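PDB 4G2S: protein prgH from Salmonella enterica subsp. enterica serovar Typhimurium, which probably forms part of the inner-membrane ring of the type III secretion basal body, to which it contributes a cytoplasmic FHA domain. Local coordinates for residues A[8-13]-A[18-23]; A[35-40]-A[51-56]; A[64-69]-A[75-80]; A[93-96]-A[101-104]. One frame throughout, in Å; residues are numbered along the deposited sequence.

Contact 1 of 4, residues A[8-13]-A[18-23]; sequences IVRLLN and GCEFPL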
loop_
_atom_site.group_PDB
_atom_site.type_symbol
_atom_site.label_atom_id
_atom_site.label_comp_id
_atom_site.label_asym_id
_atom_site.label_seq_id
_atom_site.Cartn_x
_atom_site.Cartn_y
_atom_site.Cartn_z
ATOM N N ILE A 8 3.779 28.041 5.019
ATOM C CA ILE A 8 4.006 26.836 4.249
ATOM C C ILE A 8 5.433 26.425 4.492
ATOM O O ILE A 8 6.322 27.303 4.584
ATOM C CB ILE A 8 3.753 27.138 2.751
ATOM C CG1 ILE A 8 2.257 27.310 2.513
ATOM C CG2 ILE A 8 4.299 26.052 1.871
ATOM C CD1 ILE A 8 1.892 27.779 1.116
ATOM N N VAL A 9 5.677 25.111 4.606
ATOM C CA VAL A 9 7.041 24.633 4.591
ATOM C C VAL A 9 7.322 24.142 3.201
ATOM O O VAL A 9 6.610 23.244 2.734
ATOM C CB VAL A 9 7.276 23.451 5.527
ATOM C CG1 VAL A 9 8.776 23.076 5.466
ATOM C CG2 VAL A 9 6.904 23.869 6.902
ATOM N N ARG A 10 8.384 24.676 2.604
ATOM C CA ARG A 10 8.921 24.237 1.355
ATOM C C ARG A 10 10.253 23.501 1.544
ATOM O O ARG A 10 11.207 23.965 2.214
ATOM C CB ARG A 10 9.095 25.432 0.391
ATOM C CG ARG A 10 9.560 25.000 -1.008
ATOM C CD ARG A 10 10.041 26.171 -1.863
ATOM N NE ARG A 10 10.402 25.759 -3.203
ATOM C CZ ARG A 10 9.595 25.724 -4.265
ATOM N NH1 ARG A 10 8.302 26.051 -4.199
ATOM N NH2 ARG A 10 10.107 25.353 -5.436
ATOM N N LEU A 11 10.345 22.361 0.889
ATOM C CA LEU A 11 11.621 21.598 0.867
ATOM C C LEU A 11 12.542 22.180 -0.181
ATOM O O LEU A 11 12.103 22.513 -1.298
ATOM C CB LEU A 11 11.300 20.158 0.590
ATOM C CG LEU A 11 10.403 19.498 1.635
ATOM C CD1 LEU A 11 10.393 18.005 1.312
ATOM C CD2 LEU A 11 10.794 19.730 3.030
ATOM N N LEU A 12 13.807 22.373 0.152
ATOM C CA LEU A 12 14.745 22.983 -0.793
ATOM C C LEU A 12 15.813 21.993 -1.238
ATOM O O LEU A 12 16.664 22.341 -2.029
ATOM C CB LEU A 12 15.436 24.215 -0.184
ATOM C CG LEU A 12 14.570 25.367 0.342
ATOM C CD1 LEU A 12 15.490 26.499 0.781
ATOM C CD2 LEU A 12 13.606 25.814 -0.739
ATOM N N ASN A 13 15.767 20.794 -0.682
ATOM C CA ASN A 13 16.514 19.631 -1.124
ATOM C C ASN A 13 15.719 18.354 -0.842
ATOM O O ASN A 13 14.507 18.444 -0.569
ATOM C CB ASN A 13 17.909 19.591 -0.510
ATOM C CG ASN A 13 17.902 19.210 0.945
ATOM O OD1 ASN A 13 16.868 19.252 1.593
ATOM N ND2 ASN A 13 19.090 18.980 1.503
ATOM N N GLY A 18 10.971 20.947 -3.589
ATOM C CA GLY A 18 9.932 21.791 -4.166
ATOM C C GLY A 18 8.556 21.504 -3.515
ATOM O O GLY A 18 7.625 22.299 -3.662
ATOM N N CYS A 19 8.418 20.375 -2.801
ATOM C CA CYS A 19 7.146 20.047 -2.105
ATOM C C CYS A 19 6.858 21.096 -1.029
ATOM O O CYS A 19 7.753 21.538 -0.301
ATOM C CB CYS A 19 7.159 18.666 -1.418
ATOM S SG CYS A 19 6.856 17.319 -2.547
ATOM N N GLU A 20 5.590 21.458 -0.930
ATOM C CA GLU A 20 5.156 22.544 -0.052
ATOM C C GLU A 20 4.074 22.019 0.858
ATOM O O GLU A 20 3.061 21.521 0.399
ATOM C CB GLU A 20 4.685 23.741 -0.864
ATOM C CG GLU A 20 5.858 24.553 -1.445
ATOM C CD GLU A 20 5.500 25.929 -1.934
ATOM O OE1 GLU A 20 4.302 26.204 -2.113
ATOM O OE2 GLU A 20 6.414 26.755 -2.160
ATOM N N PHE A 21 4.294 22.096 2.153
ATOM C CA PHE A 21 3.374 21.549 3.129
ATOM C C PHE A 21 2.765 22.698 3.945
ATOM O O PHE A 21 3.488 23.565 4.499
ATOM C CB PHE A 21 4.063 20.603 4.081
ATOM C CG PHE A 21 4.756 19.468 3.398
ATOM C CD1 PHE A 21 4.080 18.310 3.083
ATOM C CD2 PHE A 21 6.079 19.589 3.056
ATOM C CE1 PHE A 21 4.740 17.256 2.431
ATOM C CE2 PHE A 21 6.730 18.550 2.367
ATOM C CZ PHE A 21 6.052 17.386 2.095
ATOM N N PRO A 22 1.433 22.695 4.048
ATOM C CA PRO A 22 0.793 23.763 4.822
ATOM C C PRO A 22 0.999 23.497 6.285
ATOM O O PRO A 22 0.901 22.368 6.744
ATOM C CB PRO A 22 -0.697 23.629 4.459
ATOM C CG PRO A 22 -0.896 22.201 4.106
ATOM C CD PRO A 22 0.448 21.753 3.492
ATOM N N LEU A 23 1.226 24.547 7.050
ATOM C CA LEU A 23 1.350 24.406 8.481
ATOM C C LEU A 23 0.074 24.839 9.175
ATOM O O LEU A 23 -0.499 25.868 8.866
ATOM C CB LEU A 23 2.462 25.282 8.999
ATOM C CG LEU A 23 3.876 25.030 8.628
ATOM C CD1 LEU A 23 4.722 26.188 9.164
ATOM C CD2 LEU A 23 4.302 23.691 9.199
#
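Arg-10 and Glu-20 form a non-hydrogen-bonded pair of the antiparallel hairpin 7-11/20-22 in this FHA-type sandwich. The arginine chain can be followed outward from the sheet. Arg-10 CB and CG both lie against Glu-20 CG, Arg-10 CG at 3.8 Å from it, so the aliphatic parts of the two chains pack before their charges meet. CG stands opposite the backbone N (chi1 -175°), and the extended chain carries CD past Glu-20 OE2 and brings NE over Gly-18. Arg-10 NH1 then donates to Glu-20 OE2 at 2.9 Å; the oxygen lies in the guanidinium plane but is approached from above its own carboxylate, the two planes being almost perpendicular. Gly-18 CA covers one guanidinium face, 3.8 Å from Arg-10 NH2. Glycine suits this place because its phi of 103° would jam a side chain against the preceding carbonyl. Each charge has a second partner: Arg-10 NH2 pairs with Glu-64 of a second subunit, and Glu-20 OE1 with Arg-105.

The other face of the hairpin is apolar and turns toward Phe-30 and Ile-65 of the second sheet. Here Leu-11 CD1 meets the edge of the Phe-21 ring, 3.9 Å from CE2. Phe-21 N and Val-9 O form a short backbone bond of 2.6 Å. Further along, the beta-branched Val-9 presses CG2 against Leu-23 CD2, a tight 3.5 Å.

Contact 2 of 4, residues A[35-40]-A[51-56]; sequences SDALTA and SFFIPL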
loop_
_atom_site.group_PDB
_atom_site.type_symbol
_atom_site.label_atom_id
_atom_site.label_comp_id
_atom_site.label_asym_id
_atom_site.label_seq_id
_atom_site.Cartn_x
_atom_site.Cartn_y
_atom_site.Cartn_z
ATOM N N SER A 35 13.090 4.053 4.829
ATOM C CA SER A 35 11.914 3.191 4.631
ATOM C C SER A 35 11.145 2.776 5.871
ATOM O O SER A 35 9.903 2.745 5.858
ATOM C CB SER A 35 12.364 1.872 3.963
ATOM O OG SER A 35 13.369 2.123 3.016
ATOM N N ASP A 36 11.887 2.412 6.917
ATOM C CA ASP A 36 11.289 1.921 8.177
ATOM C C ASP A 36 10.248 2.918 8.728
ATOM O O ASP A 36 9.164 2.523 9.131
ATOM C CB ASP A 36 12.380 1.568 9.234
ATOM C CG ASP A 36 13.124 2.816 9.771
ATOM O OD1 ASP A 36 13.360 3.761 8.973
ATOM O OD2 ASP A 36 13.478 2.816 10.987
ATOM N N ALA A 37 10.557 4.210 8.691
ATOM C CA ALA A 37 9.628 5.224 9.192
ATOM C C ALA A 37 8.365 5.371 8.302
ATOM O O ALA A 37 7.235 5.454 8.802
ATOM C CB ALA A 37 10.355 6.564 9.358
ATOM N N LEU A 38 8.551 5.469 6.979
ATOM C CA LEU A 38 7.412 5.701 6.073
ATOM C C LEU A 38 6.237 4.722 6.282
ATOM O O LEU A 38 5.096 5.121 6.525
ATOM C CB LEU A 38 7.848 5.610 4.618
ATOM C CG LEU A 38 6.776 5.804 3.509
ATOM C CD1 LEU A 38 6.171 4.489 3.040
ATOM C CD2 LEU A 38 5.672 6.811 3.884
ATOM N N THR A 39 6.522 3.452 6.123
ATOM C CA THR A 39 5.463 2.436 6.113
ATOM C C THR A 39 4.740 2.417 7.467
ATOM O O THR A 39 3.537 2.173 7.547
ATOM C CB THR A 39 6.010 1.043 5.712
ATOM O OG1 THR A 39 7.360 0.887 6.160
ATOM C CG2 THR A 39 5.989 0.848 4.196
ATOM N N ALA A 40 5.476 2.753 8.523
ATOM C CA ALA A 40 4.902 2.831 9.842
ATOM C C ALA A 40 4.179 4.134 10.132
ATOM O O ALA A 40 3.335 4.168 11.027
ATOM C CB ALA A 40 5.972 2.596 10.891
ATOM N N SER A 51 1.185 15.870 10.798
ATOM C CA SER A 51 2.383 15.019 10.584
ATOM C C SER A 51 2.706 14.808 9.125
ATOM O O SER A 51 1.774 14.524 8.356
ATOM C CB SER A 51 2.067 13.615 11.081
ATOM O OG SER A 51 2.755 13.446 12.270
ATOM N N PHE A 52 3.975 14.854 8.744
ATOM C CA PHE A 52 4.432 14.555 7.363
ATOM C C PHE A 52 5.689 13.682 7.346
ATOM O O PHE A 52 6.532 13.816 8.229
ATOM C CB PHE A 52 4.664 15.850 6.581
ATOM C CG PHE A 52 3.367 16.709 6.462
ATOM C CD1 PHE A 52 2.394 16.309 5.607
ATOM C CD2 PHE A 52 3.155 17.851 7.229
ATOM C CE1 PHE A 52 1.191 16.994 5.481
ATOM C CE2 PHE A 52 1.994 18.612 7.081
ATOM C CZ PHE A 52 0.983 18.156 6.227
ATOM N N PHE A 53 5.812 12.789 6.374
ATOM C CA PHE A 53 7.006 11.994 6.242
ATOM C C PHE A 53 7.776 12.512 5.074
ATOM O O PHE A 53 7.215 12.658 4.007
ATOM C CB PHE A 53 6.727 10.507 5.953
ATOM C CG PHE A 53 7.957 9.749 5.624
ATOM C CD1 PHE A 53 8.782 9.305 6.634
ATOM C CD2 PHE A 53 8.328 9.518 4.285
ATOM C CE1 PHE A 53 9.933 8.609 6.324
ATOM C CE2 PHE A 53 9.480 8.834 3.973
ATOM C CZ PHE A 53 10.286 8.376 5.003
ATOM N N ILE A 54 9.064 12.770 5.251
ATOM C CA ILE A 54 9.966 13.169 4.195
ATOM C C ILE A 54 11.066 12.109 4.099
ATOM O O ILE A 54 11.719 11.833 5.087
ATOM C CB ILE A 54 10.675 14.515 4.575
ATOM C CG1 ILE A 54 9.603 15.567 4.795
ATOM C CG2 ILE A 54 11.654 14.963 3.503
ATOM C CD1 ILE A 54 10.122 16.877 5.342
ATOM N N PRO A 55 11.292 11.536 2.907
ATOM C CA PRO A 55 12.382 10.567 2.723
ATOM C C PRO A 55 13.751 11.244 2.592
ATOM O O PRO A 55 13.883 12.298 1.945
ATOM C CB PRO A 55 11.997 9.860 1.434
ATOM C CG PRO A 55 11.319 10.894 0.635
ATOM C CD PRO A 55 10.522 11.711 1.672
ATOM N N LEU A 56 14.719 10.726 3.317
ATOM C CA LEU A 56 16.091 11.212 3.226
ATOM C C LEU A 56 17.003 10.030 3.583
ATOM O O LEU A 56 16.851 9.406 4.627
ATOM C CB LEU A 56 16.322 12.405 4.152
ATOM C CG LEU A 56 17.537 13.277 3.836
ATOM C CD1 LEU A 56 17.346 14.101 2.559
ATOM C CD2 LEU A 56 17.819 14.199 5.012
#
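On the helical turn that sets Ala-37 and Leu-38 against the ring of Phe-53, the carbonyl oxygen Ser-35 O is held twice by one residue. Thr-39 OG1 donates to Ser-35 O at 3.2 Å, and a weak bond of 3.5 Å comes from Thr-39 N to the same oxygen. The threonine thus supplements a poorly closed turn, while the neighbouring residues make an apolar contact with the strand. Phe-53 sends CG away from its own backbone N (chi1 172°), which projects the ring from strand 51-55 to the helix. Leu-38 CB sits over the ring face, 3.8 Å from the Phe-53 centroid and 15° off the normal, a CH-pi contact. Leu-38 CD2 runs on past the rim on the same side, 3.8 Å from Phe-53 CD2, the two side chains crossing at about a right angle. Ala-37 CB approaches Phe-53 CE1 at 3.7 Å; its small methyl lets the helix backbone come close, with Leu-38 N 3.5 Å from Phe-53 CE1. Gln-43 of a second subunit also packs on Leu-38 and Phe-53. Helix and strand belong to a beta-alpha-beta unit, in which helix 35-41 links the neighbouring parallel strands 26-33 and 51-55.

Contact 3 of 4, residues A[64-69]-A[75-80]; sequences EIQVDT and ILHELK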
loop_
_atom_site.group_PDB
_atom_site.type_symbol
_atom_site.label_atom_id
_atom_site.label_comp_id
_atom_site.label_asym_id
_atom_site.label_seq_id
_atom_site.Cartn_x
_atom_site.Cartn_y
_atom_site.Cartn_z
ATOM N N GLU A 64 9.694 19.441 14.824
ATOM C CA GLU A 64 8.383 20.071 14.886
ATOM C C GLU A 64 8.518 21.519 14.591
ATOM O O GLU A 64 9.418 22.197 15.085
ATOM C CB GLU A 64 7.684 19.889 16.242
ATOM C CG GLU A 64 7.725 18.473 16.808
ATOM C CD GLU A 64 6.800 18.305 18.010
ATOM O OE1 GLU A 64 6.434 17.177 18.362
ATOM O OE2 GLU A 64 6.320 19.339 18.549
ATOM N N ILE A 65 7.569 22.012 13.829
ATOM C CA ILE A 65 7.349 23.443 13.670
ATOM C C ILE A 65 6.149 23.901 14.481
ATOM O O ILE A 65 5.036 23.306 14.438
ATOM C CB ILE A 65 7.250 23.840 12.183
ATOM C CG1 ILE A 65 8.568 23.449 11.513
ATOM C CG2 ILE A 65 6.948 25.338 12.059
ATOM C CD1 ILE A 65 8.816 24.102 10.192
ATOM N N GLN A 66 6.401 24.944 15.288
ATOM C CA GLN A 66 5.361 25.520 16.143
ATOM C C GLN A 66 5.039 26.950 15.727
ATOM O O GLN A 66 5.926 27.784 15.727
ATOM C CB GLN A 66 5.816 25.562 17.599
ATOM C CG GLN A 66 4.701 25.922 18.536
ATOM C CD GLN A 66 5.083 25.827 20.009
ATOM O OE1 GLN A 66 6.110 25.267 20.376
ATOM N NE2 GLN A 66 4.217 26.350 20.861
ATOM N N VAL A 67 3.772 27.214 15.446
ATOM C CA VAL A 67 3.289 28.509 14.932
ATOM C C VAL A 67 2.343 28.951 16.031
ATOM O O VAL A 67 1.276 28.301 16.202
ATOM C CB VAL A 67 2.506 28.344 13.621
ATOM C CG1 VAL A 67 1.855 29.645 13.169
ATOM C CG2 VAL A 67 3.366 27.737 12.502
ATOM N N ASP A 68 2.723 30.009 16.789
ATOM C CA ASP A 68 1.898 30.449 17.933
ATOM C C ASP A 68 0.556 30.917 17.394
ATOM O O ASP A 68 0.416 31.204 16.212
ATOM C CB ASP A 68 2.573 31.518 18.861
ATOM C CG ASP A 68 2.608 32.955 18.260
ATOM O OD1 ASP A 68 2.497 33.119 17.018
ATOM O OD2 ASP A 68 2.754 33.936 19.057
ATOM N N THR A 69 -0.423 31.009 18.278
ATOM C CA THR A 69 -1.810 31.226 17.875
ATOM C C THR A 69 -1.891 32.533 17.092
ATOM O O THR A 69 -2.624 32.646 16.117
ATOM C CB THR A 69 -2.756 31.282 19.094
ATOM O OG1 THR A 69 -2.610 32.540 19.759
ATOM C CG2 THR A 69 -2.462 30.136 20.087
ATOM N N ILE A 75 8.905 28.698 15.881
ATOM C CA ILE A 75 9.850 27.905 16.634
ATOM C C ILE A 75 10.020 26.526 15.990
ATOM O O ILE A 75 9.050 25.866 15.724
ATOM C CB ILE A 75 9.390 27.737 18.096
ATOM C CG1 ILE A 75 9.298 29.105 18.743
ATOM C CG2 ILE A 75 10.418 26.896 18.890
ATOM C CD1 ILE A 75 10.617 29.807 18.928
ATOM N N LEU A 76 11.260 26.144 15.737
ATOM C CA LEU A 76 11.520 24.816 15.276
ATOM C C LEU A 76 12.101 24.002 16.435
ATOM O O LEU A 76 13.022 24.474 17.134
ATOM C CB LEU A 76 12.414 24.881 14.079
ATOM C CG LEU A 76 12.650 23.541 13.313
ATOM C CD1 LEU A 76 12.798 23.871 11.878
ATOM C CD2 LEU A 76 13.884 22.925 13.907
ATOM N N HIS A 77 11.477 22.854 16.713
ATOM C CA HIS A 77 12.009 21.925 17.705
ATOM C C HIS A 77 12.658 20.797 16.991
ATOM O O HIS A 77 11.961 20.012 16.322
ATOM C CB HIS A 77 10.906 21.401 18.564
ATOM C CG HIS A 77 10.103 22.445 19.187
ATOM N ND1 HIS A 77 10.486 23.059 20.300
ATOM C CD2 HIS A 77 8.856 22.961 18.866
ATOM C CE1 HIS A 77 9.538 23.941 20.677
ATOM N NE2 HIS A 77 8.552 23.888 19.807
ATOM N N GLU A 78 13.983 20.696 17.082
ATOM C CA GLU A 78 14.715 19.529 16.588
ATOM C C GLU A 78 14.700 18.417 17.581
ATOM O O GLU A 78 15.187 18.611 18.693
ATOM C CB GLU A 78 16.198 19.843 16.400
ATOM C CG GLU A 78 16.524 20.706 15.259
ATOM C CD GLU A 78 17.984 20.575 14.799
ATOM O OE1 GLU A 78 18.819 19.760 15.283
ATOM O OE2 GLU A 78 18.239 21.291 13.865
ATOM N N LEU A 79 14.254 17.216 17.173
ATOM C CA LEU A 79 14.089 16.071 18.103
ATOM C C LEU A 79 15.336 15.213 18.206
ATOM O O LEU A 79 15.774 14.653 17.210
ATOM C CB LEU A 79 12.913 15.210 17.707
ATOM C CG LEU A 79 11.601 16.027 17.598
ATOM C CD1 LEU A 79 10.417 15.115 17.250
ATOM C CD2 LEU A 79 11.233 16.905 18.751
ATOM N N LYS A 80 15.934 15.166 19.401
ATOM C CA LYS A 80 17.092 14.300 19.697
ATOM C C LYS A 80 16.715 13.162 20.659
ATOM O O LYS A 80 15.553 13.004 21.015
ATOM C CB LYS A 80 18.168 15.144 20.341
ATOM C CG LYS A 80 18.604 16.358 19.505
ATOM C CD LYS A 80 20.000 16.822 19.943
ATOM C CE LYS A 80 20.334 18.228 19.459
ATOM N NZ LYS A 80 20.142 18.389 17.981
#
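Gln-66 and His-77 are brought together by different first torsions: the glutamine CG points opposite its backbone N (chi1 -170°) on an extended chain, whereas the histidine CG lies beside its own N (chi1 -54°), folding the ring over the partner strand. Both residues stand on one face of the beta hairpin formed by strands 63-67 and 74-80, within the five-stranded mixed sheet of the FHA sandwich. They are diagonal neighbours, since Gln-66 pairs with Ile-75 and His-77 with Glu-64. The latter pair is hydrogen-bonded both ways, His-77 N reaching Glu-64 O at 2.7 Å. A carboxylate suits position 64 because it answers two arginines, Arg-27 and Arg-10 of a third subunit; Glu-64 OE2 stays 5.2 Å from His-77 NE2, not in contact.

On the opposite face, Ile-65 CG1 and Leu-76 CD1 approach to 4.3 Å, turned toward Ile-102 of the other sheet, where branched aliphatic chains fill the interior. Back on the polar side, Ile-75 CG2 lies over a face of the imidazole, 3.5 Å above its plane. With ring and amide nearly coplanar, His-77 NE2 donates to Gln-66 OE1 at 2.9 Å and 164°, within both the ring plane and the carbonyl plane.

Contact 4 of 4, residues A[93-96]-A[101-104]; sequences TPIQ and LILI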
loop_
_atom_site.group_PDB
_atom_site.type_symbol
_atom_site.label_atom_id
_atom_site.label_comp_id
_atom_site.label_asym_id
_atom_site.label_seq_id
_atom_site.Cartn_x
_atom_site.Cartn_y
_atom_site.Cartn_z
ATOM N N THR A 93 14.122 32.028 4.505
ATOM C CA THR A 93 15.529 31.729 4.519
ATOM C C THR A 93 15.739 30.236 4.751
ATOM O O THR A 93 15.018 29.603 5.539
ATOM C CB THR A 93 16.294 32.677 5.520
ATOM O OG1 THR A 93 17.379 32.005 6.185
ATOM C CG2 THR A 93 15.375 33.242 6.569
ATOM N N PRO A 94 16.702 29.665 4.037
ATOM C CA PRO A 94 17.074 28.293 4.227
ATOM C C PRO A 94 17.395 27.962 5.686
ATOM O O PRO A 94 18.223 28.616 6.322
ATOM C CB PRO A 94 18.331 28.132 3.379
ATOM C CG PRO A 94 18.358 29.279 2.423
ATOM C CD PRO A 94 17.490 30.345 2.986
ATOM N N ILE A 95 16.757 26.933 6.169
ATOM C CA ILE A 95 16.894 26.428 7.534
ATOM C C ILE A 95 17.408 25.002 7.355
ATOM O O ILE A 95 16.753 24.168 6.676
ATOM C CB ILE A 95 15.498 26.415 8.189
ATOM C CG1 ILE A 95 14.961 27.828 8.382
ATOM C CG2 ILE A 95 15.505 25.653 9.492
ATOM C CD1 ILE A 95 13.471 27.864 8.771
ATOM N N GLN A 96 18.563 24.719 7.924
ATOM C CA GLN A 96 19.131 23.392 7.927
ATOM C C GLN A 96 18.645 22.582 9.161
ATOM O O GLN A 96 18.861 22.986 10.293
ATOM C CB GLN A 96 20.645 23.481 7.939
ATOM C CG GLN A 96 21.308 22.159 7.725
ATOM C CD GLN A 96 22.714 22.279 7.181
ATOM O OE1 GLN A 96 23.289 23.387 7.039
ATOM N NE2 GLN A 96 23.301 21.133 6.901
ATOM N N LEU A 101 17.138 20.569 4.069
ATOM C CA LEU A 101 17.057 22.019 3.922
ATOM C C LEU A 101 15.607 22.445 3.572
ATOM O O LEU A 101 14.983 21.958 2.589
ATOM C CB LEU A 101 18.101 22.453 2.874
ATOM C CG LEU A 101 18.749 23.821 2.923
ATOM C CD1 LEU A 101 19.696 24.000 1.760
ATOM C CD2 LEU A 101 17.651 24.844 2.836
ATOM N N ILE A 102 15.046 23.327 4.408
ATOM C CA ILE A 102 13.677 23.764 4.262
ATOM C C ILE A 102 13.635 25.247 4.270
ATOM O O ILE A 102 14.568 25.909 4.624
ATOM C CB ILE A 102 12.765 23.261 5.418
ATOM C CG1 ILE A 102 13.188 23.877 6.750
ATOM C CG2 ILE A 102 12.854 21.736 5.585
ATOM C CD1 ILE A 102 12.203 23.543 7.876
ATOM N N LEU A 103 12.469 25.777 3.964
ATOM C CA LEU A 103 12.274 27.184 3.947
ATOM C C LEU A 103 10.828 27.360 4.401
ATOM O O LEU A 103 10.016 26.541 4.027
ATOM C CB LEU A 103 12.510 27.694 2.504
ATOM C CG LEU A 103 12.327 29.203 2.467
ATOM C CD1 LEU A 103 13.391 29.825 1.573
ATOM C CD2 LEU A 103 10.924 29.615 2.051
ATOM N N ILE A 104 10.528 28.325 5.309
ATOM C CA ILE A 104 9.161 28.573 5.771
ATOM C C ILE A 104 8.763 29.949 5.191
ATOM O O ILE A 104 9.487 30.955 5.400
ATOM C CB ILE A 104 9.035 28.570 7.322
ATOM C CG1 ILE A 104 9.549 27.252 7.927
ATOM C CG2 ILE A 104 7.600 28.830 7.731
ATOM C CD1 ILE A 104 9.784 27.288 9.441
HETATM O O HOH W 1 12.769 30.060 6.281
#
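Ile-95 forms the apolar centre of this hairpin, touching Ile-102 beside it and Ile-104 beyond. Its CB rests 3.7 Å from Ile-102 CG1, and its CD1 reaches Ile-104 CD1 at 3.8 Å. Ile-102 turns CG1 into the crowded position between its backbone N and carbonyl carbon (chi1 65°), which brings that methylene against the neighbouring strand. Beta-branched residues fit this extended backbone well and give the buried face its bulk. On the other face, Leu-101 CD2 is pushed tightly against Pro-94 CB, at 3.4 Å. Proline is tolerated here, since no bond to the partner strand calls for a hydrogen on its nitrogen; its CA instead approaches Ile-102 O. Leu-103 CD1 lies 3.7 Å from Thr-93 N.

Between the two faces, Ile-95 N donates to Ile-102 O at 2.9 Å, and Ile-102 N returns a bond to Ile-95 O at 3.0 Å. At the polar edge, where the strands diverge, a water accepts from Ile-104 N at 3.0 Å and lies beside Thr-93 O. Strand 95-97 is the outermost of its sheet within the chain; strand 100-106 bonds on its other side to strand 7-11, while Ile-95 and Ile-102 both pack on Leu-76 of strand 74-80 in the facing sheet.

In the fold
The four contacts follow one another in series along the chain, numbers 1, 3 and 4 being hairpins and number 2 part of a beta-alpha-beta unit. Contacts 1 and 4, with centres about 9 Å apart, share the four-stranded antiparallel sheet through the neighbouring strands 7-11 and 100-106. Contacts 2 and 3 belong to the five-stranded mixed sheet but their centres lie about 18 Å apart, without touching. The two sheets meet through apolar residues: Ile-65 of contact 3 packs on both Val-9 of contact 1 and Ile-104 of contact 4, and Phe-52 of contact 2 touches Phe-21. The result is one FHA sandwich, whose contacts 1, 2 and 3 also touch neighbouring subunits in the assembly.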